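Local coordinates for glycosyl hydrolase family 2, TIM barrel domain protein (Faecalibacterium prausnitzii A2-165, PDB 6ED2) that probably hydrolyses beta-glucuronides as a family 2 glycoside hydrolase, a gut bacterial beta-glucuronidase able to reactivate drugs from their glucuronide conjugates, at residues 32-37 with 287-293; 211-215 with 425-429; 224-230 with 255-261; 237-243 with 276-282. All blocks are in the same frame, centred on the assembly; numbering follows the deposited sequence.

Contact 1: residues 32-37 with 287-293; sequences RATTTR and VVDEYLD
Thr34, Thr35 and Thr36, in the loop leading into strand 38-51, pack against strand 286-295; Thr34 OG1 accepts from Thr36 N, an ST turn. The turn lays this lead-in against the immunoglobulin-like sandwich of the family. Of the hydroxyl bonds, Thr34 OG1 donates to Glu290 O at 2.8 Å, and Glu290 N donates to Thr36 OG1 at 2.8 Å, so this strand residue is held through both backbone groups. Its carboxylate is gripped as well: with CG anti to the backbone N (chi1 163°), the extended chain carries Glu290 OE1 to Thr35 N and Thr35 OG1, at 2.9 and 2.8 Å on the same face, while OE2 is salt-bridged to Arg280. Among the charges, Arg37 NE and NH2 grip Asp289 OD1 and OD2 side-on, each oxygen using its syn lone pair, the flat groups 19° apart. Arg32 and Asp293 form a long, looser salt bridge, and Asp293 OD2 is also hydrogen-bonded to Tyr213 OH. Apolar contact is modest: Leu292 CD1 lies 3.8 Å from Thr34 CG2, and Phe153 of a second subunit packs on Leu292. Over one face of the Arg37 guanidinium lies Tyr291 CD1, 3.7 Å from Arg37 NH1.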
loop_
_atom_site.group_PDB
_atom_site.type_symbol
_atom_site.label_atom_id
_atom_site.label_comp_id
_atom_site.label_asym_id
_atom_site.label_seq_id
_atom_site.Cartn_x
_atom_site.Cartn_y
_atom_site.Cartn_z
ATOM N N ARG A 32 33.027 -3.255 31.047
ATOM C CA ARG A 32 32.668 -4.507 31.700
ATOM C C ARG A 32 32.620 -4.303 33.208
ATOM O O ARG A 32 33.433 -3.562 33.773
ATOM C CB ARG A 32 33.661 -5.638 31.367
ATOM C CG ARG A 32 33.723 -6.056 29.893
ATOM C CD ARG A 32 32.539 -6.932 29.469
ATOM N NE ARG A 32 32.691 -7.401 28.090
ATOM C CZ ARG A 32 31.674 -7.691 27.281
ATOM N NH1 ARG A 32 30.418 -7.569 27.706
ATOM N NH2 ARG A 32 31.910 -8.106 26.040
ATOM N N ALA A 33 31.640 -4.940 33.850
ATOM C CA ALA A 33 31.667 -5.115 35.295
ATOM C C ALA A 33 32.521 -6.337 35.606
ATOM O O ALA A 33 32.320 -7.408 35.020
ATOM C CB ALA A 33 30.250 -5.293 35.850
ATOM N N THR A 34 33.487 -6.179 36.508
ATOM C CA THR A 34 34.406 -7.266 36.838
ATOM C C THR A 34 34.687 -7.235 38.335
ATOM O O THR A 34 34.226 -6.346 39.058
ATOM C CB THR A 34 35.733 -7.152 36.054
ATOM O OG1 THR A 34 36.517 -6.077 36.600
ATOM C CG2 THR A 34 35.491 -6.883 34.559
ATOM N N THR A 35 35.489 -8.195 38.791
ATOM C CA THR A 35 36.009 -8.199 40.149
ATOM C C THR A 35 36.439 -6.810 40.598
ATOM O O THR A 35 36.193 -6.425 41.747
ATOM C CB THR A 35 37.188 -9.159 40.239
ATOM O OG1 THR A 35 36.715 -10.496 40.055
ATOM C CG2 THR A 35 37.874 -9.044 41.591
ATOM N N THR A 36 37.045 -6.035 39.681
ATOM C CA THR A 36 37.668 -4.760 40.015
ATOM C C THR A 36 37.044 -3.551 39.339
ATOM O O THR A 36 37.441 -2.418 39.648
ATOM C CB THR A 36 39.153 -4.779 39.634
ATOM O OG1 THR A 36 39.253 -5.006 38.226
ATOM C CG2 THR A 36 39.890 -5.900 40.359
ATOM N N ARG A 37 36.123 -3.738 38.406
ATOM C CA ARG A 37 35.547 -2.620 37.669
ATOM C C ARG A 37 34.059 -2.517 37.959
ATOM O O ARG A 37 33.342 -3.525 37.948
ATOM C CB ARG A 37 35.783 -2.781 36.168
ATOM C CG ARG A 37 37.278 -2.831 35.787
ATOM C CD ARG A 37 37.457 -2.965 34.273
ATOM N NE ARG A 37 38.870 -3.034 33.885
ATOM C CZ ARG A 37 39.341 -2.583 32.725
ATOM N NH1 ARG A 37 38.506 -2.030 31.842
ATOM N NH2 ARG A 37 40.639 -2.679 32.447
ATOM N N VAL A 287 44.345 -9.002 43.474
ATOM C CA VAL A 287 43.999 -8.702 42.090
ATOM C C VAL A 287 43.804 -7.196 41.972
ATOM O O VAL A 287 42.918 -6.631 42.617
ATOM C CB VAL A 287 42.732 -9.452 41.656
ATOM C CG1 VAL A 287 42.368 -9.099 40.197
ATOM C CG2 VAL A 287 42.927 -10.939 41.823
ATOM N N VAL A 288 44.622 -6.532 41.151
ATOM C CA VAL A 288 44.453 -5.085 41.019
ATOM C C VAL A 288 43.533 -4.715 39.858
ATOM O O VAL A 288 42.917 -3.647 39.886
ATOM C CB VAL A 288 45.824 -4.380 40.917
ATOM C CG1 VAL A 288 46.959 -5.357 41.161
ATOM C CG2 VAL A 288 46.022 -3.609 39.582
ATOM N N ASP A 289 43.405 -5.564 38.849
ATOM C CA ASP A 289 42.452 -5.281 37.784
ATOM C C ASP A 289 42.082 -6.596 37.129
ATOM O O ASP A 289 42.870 -7.547 37.118
ATOM C CB ASP A 289 42.992 -4.316 36.721
ATOM C CG ASP A 289 41.926 -3.934 35.690
ATOM O OD1 ASP A 289 40.762 -3.701 36.099
ATOM O OD2 ASP A 289 42.233 -3.880 34.469
ATOM N N GLU A 290 40.868 -6.647 36.604
ATOM C CA GLU A 290 40.433 -7.826 35.878
ATOM C C GLU A 290 39.595 -7.373 34.698
ATOM O O GLU A 290 38.713 -6.523 34.848
ATOM C CB GLU A 290 39.641 -8.775 36.770
ATOM C CG GLU A 290 38.833 -9.786 35.999
ATOM C CD GLU A 290 38.004 -10.652 36.915
ATOM O OE1 GLU A 290 36.898 -10.215 37.312
ATOM O OE2 GLU A 290 38.484 -11.748 37.270
ATOM N N TYR A 291 39.914 -7.896 33.522
ATOM C CA TYR A 291 39.118 -7.659 32.337
ATOM C C TYR A 291 38.608 -8.997 31.844
ATOM O O TYR A 291 39.266 -10.021 32.012
ATOM C CB TYR A 291 39.888 -6.930 31.215
ATOM C CG TYR A 291 38.930 -6.455 30.148
ATOM C CD1 TYR A 291 38.086 -5.358 30.374
ATOM C CD2 TYR A 291 38.809 -7.143 28.943
ATOM C CE1 TYR A 291 37.174 -4.947 29.409
ATOM C CE2 TYR A 291 37.891 -6.747 27.976
ATOM C CZ TYR A 291 37.078 -5.654 28.213
ATOM O OH TYR A 291 36.181 -5.261 27.241
ATOM N N LEU A 292 37.398 -8.979 31.296
ATOM C CA LEU A 292 36.678 -10.179 30.903
ATOM C C LEU A 292 36.130 -10.002 29.495
ATOM O O LEU A 292 35.594 -8.951 29.151
ATOM C CB LEU A 292 35.529 -10.475 31.878
ATOM C CG LEU A 292 35.879 -10.670 33.356
ATOM C CD1 LEU A 292 34.612 -10.552 34.211
ATOM C CD2 LEU A 292 36.542 -12.024 33.576
ATOM N N ASP A 293 36.263 -11.034 28.679
ATOM C CA ASP A 293 35.779 -10.951 27.314
ATOM C C ASP A 293 35.530 -12.371 26.837
ATOM O O ASP A 293 35.794 -13.349 27.547
ATOM C CB ASP A 293 36.771 -10.196 26.415
ATOM C CG ASP A 293 36.105 -9.536 25.204
ATOM O OD1 ASP A 293 34.906 -9.811 24.925
ATOM O OD2 ASP A 293 36.810 -8.757 24.512
#

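Contact 2: residues 211-215 with 425-429; sequences LDYST and DRDKN
This junction joins the edge strand 210-219 of the immunoglobulin-like sandwich to segment 425-429 of the TIM barrel domain, where helix 409-427 runs out. Asn429 CG, anti to its carbonyl carbon (chi1 -67°), lays the amide flat over one face of the Tyr213 ring, the planes 2° apart and ND2 3.4 Å from Tyr213 CE1. Asn429 ND2 donates to Tyr213 O at 2.9 Å, nearly straight at 165°, while Thr215 OG1, also bonded to Tyr217, donates to Asn429 OD1 at 2.9 Å. An alanine here removes the amide, which would probably leave Tyr213 O without its donor, Thr215 OG1 without this acceptor and the Tyr213 ring face less covered. Lys428, extended beyond CG, brings NZ between two carboxylates: Asp212 OD2 on its syn lone pair at 2.6 Å and Asp425 OD1 at 2.9 Å. The cation probably eases repulsion between the aspartates, and Asp425 also pairs with Arg26. A water bridges the same two residues, donating to Asp212 OD1 at 2.7 Å and to Asp425 O at 2.9 Å.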
loop_
_atom_site.group_PDB
_atom_site.type_symbol
_atom_site.label_atom_id
_atom_site.label_comp_id
_atom_site.label_asym_id
_atom_site.label_seq_id
_atom_site.Cartn_x
_atom_site.Cartn_y
_atom_site.Cartn_z
ATOM N N LEU A 211 44.448 -1.814 29.384
ATOM C CA LEU A 211 43.948 -0.901 28.361
ATOM C C LEU A 211 43.628 -1.581 27.041
ATOM O O LEU A 211 42.820 -1.059 26.265
ATOM C CB LEU A 211 44.962 0.211 28.085
ATOM C CG LEU A 211 45.520 0.970 29.292
ATOM C CD1 LEU A 211 46.682 1.826 28.849
ATOM C CD2 LEU A 211 44.464 1.831 29.949
ATOM N N ASP A 212 44.240 -2.723 26.757
ATOM C CA ASP A 212 44.067 -3.345 25.454
ATOM C C ASP A 212 44.624 -4.759 25.518
ATOM O O ASP A 212 45.385 -5.109 26.421
ATOM C CB ASP A 212 44.766 -2.533 24.351
ATOM C CG ASP A 212 44.281 -2.892 22.945
ATOM O OD1 ASP A 212 43.231 -3.557 22.807
ATOM O OD2 ASP A 212 44.965 -2.519 21.970
ATOM N N TYR A 213 44.208 -5.575 24.561
ATOM C CA TYR A 213 44.796 -6.882 24.363
ATOM C C TYR A 213 44.581 -7.239 22.907
ATOM O O TYR A 213 43.728 -6.664 22.228
ATOM C CB TYR A 213 44.206 -7.945 25.297
ATOM C CG TYR A 213 42.841 -8.459 24.894
ATOM C CD1 TYR A 213 42.713 -9.607 24.133
ATOM C CD2 TYR A 213 41.669 -7.792 25.289
ATOM C CE1 TYR A 213 41.464 -10.086 23.754
ATOM C CE2 TYR A 213 40.404 -8.270 24.923
ATOM C CZ TYR A 213 40.314 -9.421 24.152
ATOM O OH TYR A 213 39.089 -9.933 23.768
ATOM N N SER A 214 45.382 -8.181 22.430
ATOM C CA SER A 214 45.298 -8.633 21.050
ATOM C C SER A 214 45.441 -10.141 21.056
ATOM O O SER A 214 46.043 -10.708 21.974
ATOM C CB SER A 214 46.390 -7.986 20.155
ATOM O OG SER A 214 47.671 -8.570 20.403
ATOM N N THR A 215 44.879 -10.780 20.025
ATOM C CA THR A 215 44.951 -12.223 19.825
ATOM C C THR A 215 45.233 -12.519 18.353
ATOM O O THR A 215 44.818 -11.765 17.464
ATOM C CB THR A 215 43.643 -12.954 20.252
ATOM O OG1 THR A 215 42.506 -12.383 19.580
ATOM C CG2 THR A 215 43.436 -12.886 21.760
ATOM N N ASP A 425 41.478 -1.099 16.469
ATOM C CA ASP A 425 41.696 -1.340 17.896
ATOM C C ASP A 425 40.421 -1.819 18.599
ATOM O O ASP A 425 40.472 -2.730 19.433
ATOM C CB ASP A 425 42.245 -0.073 18.564
ATOM C CG ASP A 425 43.755 0.069 18.364
ATOM O OD1 ASP A 425 44.437 -0.976 18.158
ATOM O OD2 ASP A 425 44.247 1.223 18.389
ATOM N N ARG A 426 39.266 -1.230 18.269
ATOM C CA ARG A 426 38.021 -1.625 18.934
ATOM C C ARG A 426 37.595 -3.038 18.546
ATOM O O ARG A 426 37.111 -3.798 19.391
ATOM C CB ARG A 426 36.902 -0.634 18.604
ATOM C CG ARG A 426 35.649 -0.774 19.498
ATOM C CD ARG A 426 34.490 0.037 18.921
ATOM N NE ARG A 426 34.046 -0.560 17.661
ATOM C CZ ARG A 426 32.915 -0.247 17.029
ATOM N NH1 ARG A 426 32.084 0.658 17.542
ATOM N NH2 ARG A 426 32.607 -0.859 15.886
ATOM N N ASP A 427 37.794 -3.424 17.282
ATOM C CA ASP A 427 37.113 -4.588 16.738
ATOM C C ASP A 427 38.018 -5.782 16.492
ATOM O O ASP A 427 37.516 -6.841 16.109
ATOM C CB ASP A 427 36.386 -4.198 15.438
ATOM C CG ASP A 427 35.272 -3.191 15.694
ATOM O OD1 ASP A 427 34.940 -2.981 16.885
ATOM O OD2 ASP A 427 34.742 -2.582 14.734
ATOM N N LYS A 428 39.321 -5.668 16.750
ATOM C CA LYS A 428 40.245 -6.693 16.265
ATOM C C LYS A 428 40.052 -8.044 16.939
ATOM O O LYS A 428 40.451 -9.062 16.362
ATOM C CB LYS A 428 41.693 -6.235 16.450
ATOM C CG LYS A 428 42.095 -6.026 17.917
ATOM C CD LYS A 428 43.271 -5.060 18.058
ATOM C CE LYS A 428 43.497 -4.658 19.524
ATOM N NZ LYS A 428 44.431 -3.504 19.651
ATOM N N ASN A 429 39.427 -8.110 18.119
ATOM C CA ASN A 429 39.318 -9.403 18.795
ATOM C C ASN A 429 37.983 -10.103 18.569
ATOM O O ASN A 429 37.747 -11.163 19.158
ATOM C CB ASN A 429 39.582 -9.249 20.294
ATOM C CG ASN A 429 41.021 -8.871 20.585
ATOM O OD1 ASN A 429 41.946 -9.553 20.143
ATOM N ND2 ASN A 429 41.219 -7.751 21.279
HETATM O O HOH W 1 40.662 -3.014 22.285
#

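Contact 3: residues 224-230 with 255-261; sequences AEIDYTV and TTGTLVV
Tyr228 lays its ring over Gly257, with Gly257 N 3.5 Å above the ring plane and offset toward the rim, on the buried face of an antiparallel strand pair. CG stands between the backbone N and the carbonyl carbon (chi1 72°), which swings the ring across the neighbouring strand. A CB at Gly257 would run into Tyr228 OH, and the backbone angles there also call for glycine. The tyrosine hydroxyl bonds Gly254 and Ser252. A serine in place of Tyr228 would probably uncover the Gly257 backbone and leave Gly254 O without this partner. On the same face Tyr228 CD2 approaches Leu259 CG at 4.1 Å, and Ile226 CD1 meets Val261 CG2 at 4.3 Å. The ladder beneath is regular; Leu259 N to Ile226 O is 2.7 Å, whereas Gly257 N to Tyr228 O stretches to 3.3 Å beneath the Tyr228 ring.

The other face, bearing Glu225, Asp227, Thr229, Thr256, Thr258 and Val260, is mostly polar and more open to solvent. Thr258 OG1 donates to Asp227 OD1 at 2.8 Å, and Arg218 pairs with both Glu225 and Asp227. Here the methyls touch lightly, Thr229 CG2 lying 4.0 Å from Thr256 CG2.

Strand 223-232 runs between 210-219 and 256-262, and the buried face rests on strand 238-244 through Leu242 and Val240, the two sheets forming a sandwich.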
loop_
_atom_site.group_PDB
_atom_site.type_symbol
_atom_site.label_atom_id
_atom_site.label_comp_id
_atom_site.label_asym_id
_atom_site.label_seq_id
_atom_site.Cartn_x
_atom_site.Cartn_y
_atom_site.Cartn_z
ATOM N N ALA A 224 44.531 -25.868 19.129
ATOM C CA ALA A 224 44.798 -24.534 18.630
ATOM C C ALA A 224 45.686 -23.804 19.617
ATOM O O ALA A 224 45.826 -24.203 20.776
ATOM C CB ALA A 224 43.500 -23.757 18.398
ATOM N N GLU A 225 46.289 -22.730 19.136
ATOM C CA GLU A 225 47.102 -21.849 19.957
ATOM C C GLU A 225 46.680 -20.409 19.717
ATOM O O GLU A 225 46.396 -20.016 18.585
ATOM C CB GLU A 225 48.596 -22.007 19.645
ATOM C CG GLU A 225 49.056 -23.445 19.678
ATOM C CD GLU A 225 50.559 -23.578 19.647
ATOM O OE1 GLU A 225 51.073 -24.586 20.184
ATOM O OE2 GLU A 225 51.219 -22.681 19.077
ATOM N N ILE A 226 46.636 -19.633 20.791
ATOM C CA ILE A 226 46.305 -18.221 20.743
ATOM C C ILE A 226 47.515 -17.467 21.258
ATOM O O ILE A 226 47.867 -17.603 22.437
ATOM C CB ILE A 226 45.069 -17.882 21.600
ATOM C CG1 ILE A 226 43.898 -18.829 21.296
ATOM C CG2 ILE A 226 44.696 -16.426 21.393
ATOM C CD1 ILE A 226 42.764 -18.789 22.345
ATOM N N ASP A 227 48.153 -16.682 20.388
ATOM C CA ASP A 227 49.168 -15.733 20.820
ATOM C C ASP A 227 48.470 -14.443 21.228
ATOM O O ASP A 227 47.638 -13.911 20.483
ATOM C CB ASP A 227 50.188 -15.437 19.716
ATOM C CG ASP A 227 50.966 -16.682 19.259
ATOM O OD1 ASP A 227 51.100 -17.659 20.031
ATOM O OD2 ASP A 227 51.445 -16.669 18.105
ATOM N N TYR A 228 48.823 -13.930 22.398
ATOM C CA TYR A 228 48.174 -12.759 22.930
ATOM C C TYR A 228 49.228 -11.730 23.300
ATOM O O TYR A 228 50.378 -12.063 23.587
ATOM C CB TYR A 228 47.305 -13.120 24.160
ATOM C CG TYR A 228 48.111 -13.471 25.397
ATOM C CD1 TYR A 228 48.606 -12.480 26.225
ATOM C CD2 TYR A 228 48.374 -14.786 25.736
ATOM C CE1 TYR A 228 49.345 -12.781 27.339
ATOM C CE2 TYR A 228 49.120 -15.099 26.872
ATOM C CZ TYR A 228 49.603 -14.085 27.663
ATOM O OH TYR A 228 50.351 -14.351 28.799
ATOM N N THR A 229 48.813 -10.469 23.298
ATOM C CA THR A 229 49.488 -9.436 24.052
ATOM C C THR A 229 48.458 -8.782 24.967
ATOM O O THR A 229 47.252 -8.818 24.692
ATOM C CB THR A 229 50.159 -8.383 23.125
ATOM O OG1 THR A 229 49.167 -7.542 22.515
ATOM C CG2 THR A 229 50.986 -9.068 22.028
ATOM N N VAL A 230 48.942 -8.194 26.058
ATOM C CA VAL A 230 48.142 -7.355 26.940
ATOM C C VAL A 230 48.899 -6.052 27.176
ATOM O O VAL A 230 50.089 -6.076 27.496
ATOM C CB VAL A 230 47.860 -8.049 28.289
ATOM C CG1 VAL A 230 47.076 -7.100 29.223
ATOM C CG2 VAL A 230 47.132 -9.344 28.070
ATOM N N THR A 255 52.546 -10.434 29.968
ATOM C CA THR A 255 51.821 -9.578 29.031
ATOM C C THR A 255 51.947 -10.020 27.585
ATOM O O THR A 255 51.360 -9.375 26.714
ATOM C CB THR A 255 52.298 -8.133 29.105
ATOM O OG1 THR A 255 53.729 -8.103 29.086
ATOM C CG2 THR A 255 51.775 -7.467 30.341
ATOM N N THR A 256 52.728 -11.055 27.304
ATOM C CA THR A 256 52.712 -11.731 26.019
ATOM C C THR A 256 52.803 -13.214 26.315
ATOM O O THR A 256 53.297 -13.615 27.372
ATOM C CB THR A 256 53.879 -11.312 25.105
ATOM O OG1 THR A 256 55.113 -11.622 25.763
ATOM C CG2 THR A 256 53.838 -9.822 24.799
ATOM N N GLY A 257 52.309 -14.026 25.393
ATOM C CA GLY A 257 52.367 -15.453 25.600
ATOM C C GLY A 257 51.474 -16.171 24.612
ATOM O O GLY A 257 50.962 -15.585 23.655
ATOM N N THR A 258 51.298 -17.456 24.879
ATOM C CA THR A 258 50.526 -18.342 24.031
ATOM C C THR A 258 49.588 -19.147 24.913
ATOM O O THR A 258 50.018 -19.707 25.924
ATOM C CB THR A 258 51.456 -19.259 23.224
ATOM O OG1 THR A 258 52.300 -18.447 22.394
ATOM C CG2 THR A 258 50.652 -20.206 22.340
ATOM N N LEU A 259 48.305 -19.185 24.558
ATOM C CA LEU A 259 47.361 -20.087 25.207
ATOM C C LEU A 259 47.230 -21.324 24.331
ATOM O O LEU A 259 46.900 -21.217 23.147
ATOM C CB LEU A 259 46.004 -19.416 25.433
ATOM C CG LEU A 259 46.074 -18.096 26.213
ATOM C CD1 LEU A 259 44.831 -17.274 25.970
ATOM C CD2 LEU A 259 46.302 -18.343 27.714
ATOM N N VAL A 260 47.522 -22.484 24.898
ATOM C CA VAL A 260 47.409 -23.757 24.191
ATOM C C VAL A 260 46.071 -24.368 24.558
ATOM O O VAL A 260 45.811 -24.626 25.739
ATOM C CB VAL A 260 48.569 -24.700 24.556
ATOM C CG1 VAL A 260 48.449 -26.020 23.823
ATOM C CG2 VAL A 260 49.900 -24.032 24.243
ATOM N N VAL A 261 45.217 -24.605 23.561
ATOM C CA VAL A 261 43.868 -25.121 23.795
ATOM C C VAL A 261 43.755 -26.471 23.100
ATOM O O VAL A 261 43.512 -26.545 21.886
ATOM C CB VAL A 261 42.778 -24.158 23.315
ATOM C CG1 VAL A 261 41.410 -24.693 23.690
ATOM C CG2 VAL A 261 42.988 -22.774 23.905
#

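Contact 4: residues 237-243 with 276-282; sequences PVTVELY and DLVIRIH
With OG1 of Thr239 set between its backbone N and carbonyl carbon (chi1 75°), and CG of His282 anti to its own carbonyl carbon (chi1 -57°), the hydroxyl meets the edge of the imidazole, in the ring plane. The resulting bond, Thr239 OG1 to His282 NE2 at 3.4 Å, is weak, and either atom could be the donor. The threonine methyl adds packing, CG2 lying 3.7 Å from His282 CD2. On the same face Glu241 projects past Val278, its OE1 3.9 Å from Val278 CG1, while OE2 pairs with Arg248. Tyr243 crosses Val278 too, with CD1 3.8 Å from Val278 CG2. The long side chain of Arg280 leads out to Glu290, NE pairing with its carboxylate.

The face of Val238, Val240, Leu242, Leu277, Ile279 and Ile281 is buried and wholly apolar. Its closest touch is Val240 CG1 to Leu277 CD1, a tight 3.5 Å, and Leu242 CD1 also reaches that Leu277 methyl at 3.9 Å. Tyr213, Tyr228 and Ile226 of the facing sheet pack against these side chains.

Backbone bonds tie the strands from Pro237 to Tyr243, Tyr243 N to Asp276 O being 2.7 Å. Such a ladder, greasy on one face and more polar on the other, is typical of an immunoglobulin-like beta sandwich; here that more polar face also carries a magnesium site, to which Thr239 and Glu241 belong.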
loop_
_atom_site.group_PDB
_atom_site.type_symbol
_atom_site.label_atom_id
_atom_site.label_comp_id
_atom_site.label_asym_id
_atom_site.label_seq_id
_atom_site.Cartn_x
_atom_site.Cartn_y
_atom_site.Cartn_z
ATOM N N PRO A 237 52.430 -7.553 37.335
ATOM C CA PRO A 237 52.339 -8.713 36.440
ATOM C C PRO A 237 50.923 -9.022 35.982
ATOM O O PRO A 237 49.929 -8.703 36.644
ATOM C CB PRO A 237 52.887 -9.861 37.300
ATOM C CG PRO A 237 52.725 -9.381 38.719
ATOM C CD PRO A 237 52.994 -7.909 38.648
ATOM N N VAL A 238 50.861 -9.730 34.850
ATOM C CA VAL A 238 49.629 -10.056 34.147
ATOM C C VAL A 238 49.504 -11.564 34.048
ATOM O O VAL A 238 50.492 -12.253 33.771
ATOM C CB VAL A 238 49.604 -9.425 32.736
ATOM C CG1 VAL A 238 48.551 -10.109 31.853
ATOM C CG2 VAL A 238 49.339 -7.935 32.828
ATOM N N THR A 239 48.297 -12.082 34.275
ATOM C CA THR A 239 47.977 -13.456 33.919
ATOM C C THR A 239 46.760 -13.453 33.008
ATOM O O THR A 239 45.930 -12.542 33.049
ATOM C CB THR A 239 47.696 -14.338 35.143
ATOM O OG1 THR A 239 46.406 -14.014 35.658
ATOM C CG2 THR A 239 48.725 -14.103 36.233
ATOM N N VAL A 240 46.676 -14.464 32.161
ATOM C CA VAL A 240 45.588 -14.614 31.212
ATOM C C VAL A 240 45.108 -16.053 31.296
ATOM O O VAL A 240 45.923 -16.980 31.299
ATOM C CB VAL A 240 46.026 -14.274 29.775
ATOM C CG1 VAL A 240 44.847 -14.368 28.836
ATOM C CG2 VAL A 240 46.656 -12.890 29.714
ATOM N N GLU A 241 43.798 -16.239 31.377
ATOM C CA GLU A 241 43.206 -17.558 31.497
ATOM C C GLU A 241 42.080 -17.680 30.489
ATOM O O GLU A 241 41.437 -16.692 30.129
ATOM C CB GLU A 241 42.656 -17.808 32.910
ATOM C CG GLU A 241 43.695 -17.743 34.011
ATOM C CD GLU A 241 43.056 -17.647 35.383
ATOM O OE1 GLU A 241 42.540 -16.560 35.723
ATOM O OE2 GLU A 241 43.051 -18.658 36.111
ATOM N N LEU A 242 41.835 -18.907 30.046
ATOM C CA LEU A 242 40.771 -19.187 29.096
ATOM C C LEU A 242 39.879 -20.259 29.695
ATOM O O LEU A 242 40.367 -21.329 30.075
ATOM C CB LEU A 242 41.341 -19.636 27.751
ATOM C CG LEU A 242 40.378 -19.492 26.582
ATOM C CD1 LEU A 242 40.038 -18.028 26.347
ATOM C CD2 LEU A 242 40.990 -20.137 25.340
ATOM N N TYR A 243 38.578 -19.968 29.790
ATOM C CA TYR A 243 37.612 -20.880 30.384
ATOM C C TYR A 243 36.620 -21.370 29.343
ATOM O O TYR A 243 36.132 -20.590 28.516
ATOM C CB TYR A 243 36.849 -20.216 31.532
ATOM C CG TYR A 243 37.669 -20.107 32.788
ATOM C CD1 TYR A 243 38.519 -19.031 32.983
ATOM C CD2 TYR A 243 37.616 -21.094 33.768
ATOM C CE1 TYR A 243 39.266 -18.916 34.120
ATOM C CE2 TYR A 243 38.385 -20.992 34.919
ATOM C CZ TYR A 243 39.207 -19.896 35.084
ATOM O OH TYR A 243 39.980 -19.749 36.211
ATOM N N ASP A 276 35.668 -18.009 27.376
ATOM C CA ASP A 276 35.703 -16.881 28.296
ATOM C C ASP A 276 37.155 -16.547 28.608
ATOM O O ASP A 276 37.922 -17.419 29.033
ATOM C CB ASP A 276 34.917 -17.189 29.568
ATOM C CG ASP A 276 33.430 -17.329 29.303
ATOM O OD1 ASP A 276 32.826 -16.366 28.795
ATOM O OD2 ASP A 276 32.870 -18.407 29.578
ATOM N N LEU A 277 37.524 -15.293 28.382
ATOM C CA LEU A 277 38.882 -14.821 28.579
ATOM C C LEU A 277 38.934 -14.010 29.865
ATOM O O LEU A 277 38.109 -13.112 30.067
ATOM C CB LEU A 277 39.329 -13.973 27.382
ATOM C CG LEU A 277 40.770 -13.456 27.337
ATOM C CD1 LEU A 277 41.755 -14.615 27.248
ATOM C CD2 LEU A 277 40.953 -12.545 26.153
ATOM N N VAL A 278 39.896 -14.325 30.731
ATOM C CA VAL A 278 40.083 -13.623 31.997
ATOM C C VAL A 278 41.489 -13.041 32.021
ATOM O O VAL A 278 42.474 -13.788 32.062
ATOM C CB VAL A 278 39.863 -14.548 33.199
ATOM C CG1 VAL A 278 40.051 -13.785 34.512
ATOM C CG2 VAL A 278 38.498 -15.187 33.118
ATOM N N ILE A 279 41.591 -11.715 32.032
ATOM C CA ILE A 279 42.872 -11.026 32.115
ATOM C C ILE A 279 42.964 -10.320 33.458
ATOM O O ILE A 279 42.123 -9.470 33.771
ATOM C CB ILE A 279 43.056 -10.006 30.977
ATOM C CG1 ILE A 279 42.774 -10.614 29.603
ATOM C CG2 ILE A 279 44.457 -9.396 31.053
ATOM C CD1 ILE A 279 42.664 -9.557 28.523
ATOM N N ARG A 280 44.022 -10.610 34.218
ATOM C CA ARG A 280 44.168 -10.047 35.554
ATOM C C ARG A 280 45.542 -9.416 35.747
ATOM O O ARG A 280 46.551 -9.927 35.253
ATOM C CB ARG A 280 43.936 -11.132 36.623
ATOM C CG ARG A 280 42.496 -11.584 36.720
ATOM C CD ARG A 280 42.287 -12.517 37.896
ATOM N NE ARG A 280 40.883 -12.543 38.290
ATOM C CZ ARG A 280 40.439 -12.998 39.458
ATOM N NH1 ARG A 280 41.289 -13.479 40.361
ATOM N NH2 ARG A 280 39.142 -12.968 39.725
ATOM N N ILE A 281 45.565 -8.298 36.467
ATOM C CA ILE A 281 46.784 -7.708 37.004
ATOM C C ILE A 281 46.845 -8.025 38.493
ATOM O O ILE A 281 45.828 -7.927 39.193
ATOM C CB ILE A 281 46.822 -6.187 36.764
ATOM C CG1 ILE A 281 46.645 -5.863 35.278
ATOM C CG2 ILE A 281 48.126 -5.576 37.325
ATOM C CD1 ILE A 281 46.472 -4.373 35.001
ATOM N N HIS A 282 48.028 -8.408 38.986
ATOM C CA HIS A 282 48.226 -8.754 40.391
ATOM C C HIS A 282 49.308 -7.894 41.024
ATOM O O HIS A 282 50.329 -7.594 40.394
ATOM C CB HIS A 282 48.623 -10.213 40.564
ATOM C CG HIS A 282 47.649 -11.177 39.971
ATOM N ND1 HIS A 282 46.611 -11.727 40.692
ATOM C CD2 HIS A 282 47.552 -11.684 38.720
ATOM C CE1 HIS A 282 45.919 -12.536 39.912
ATOM N NE2 HIS A 282 46.473 -12.533 38.712
#

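How the contacts relate
All four contacts use strands of the immunoglobulin-like sandwich. Contacts 3 and 4 pair strands within its two facing sheets, and their buried faces meet in one apolar core, with Leu242 packed on Ile226 and Val261, while their outer faces look toward solvent. Contact 1 uses the strand beside 275-283 in the sheet of contact 4, whereas contact 2 uses the strand beside 223-232 in that of contact 3. Both are partly buried junctions with other parts of the chain, and there side-chain hydrogen bonds and salt bridges replace backbone ladders. Tyr213 of contact 2 reaches both contact 1 and contact 4, and so ties the set together.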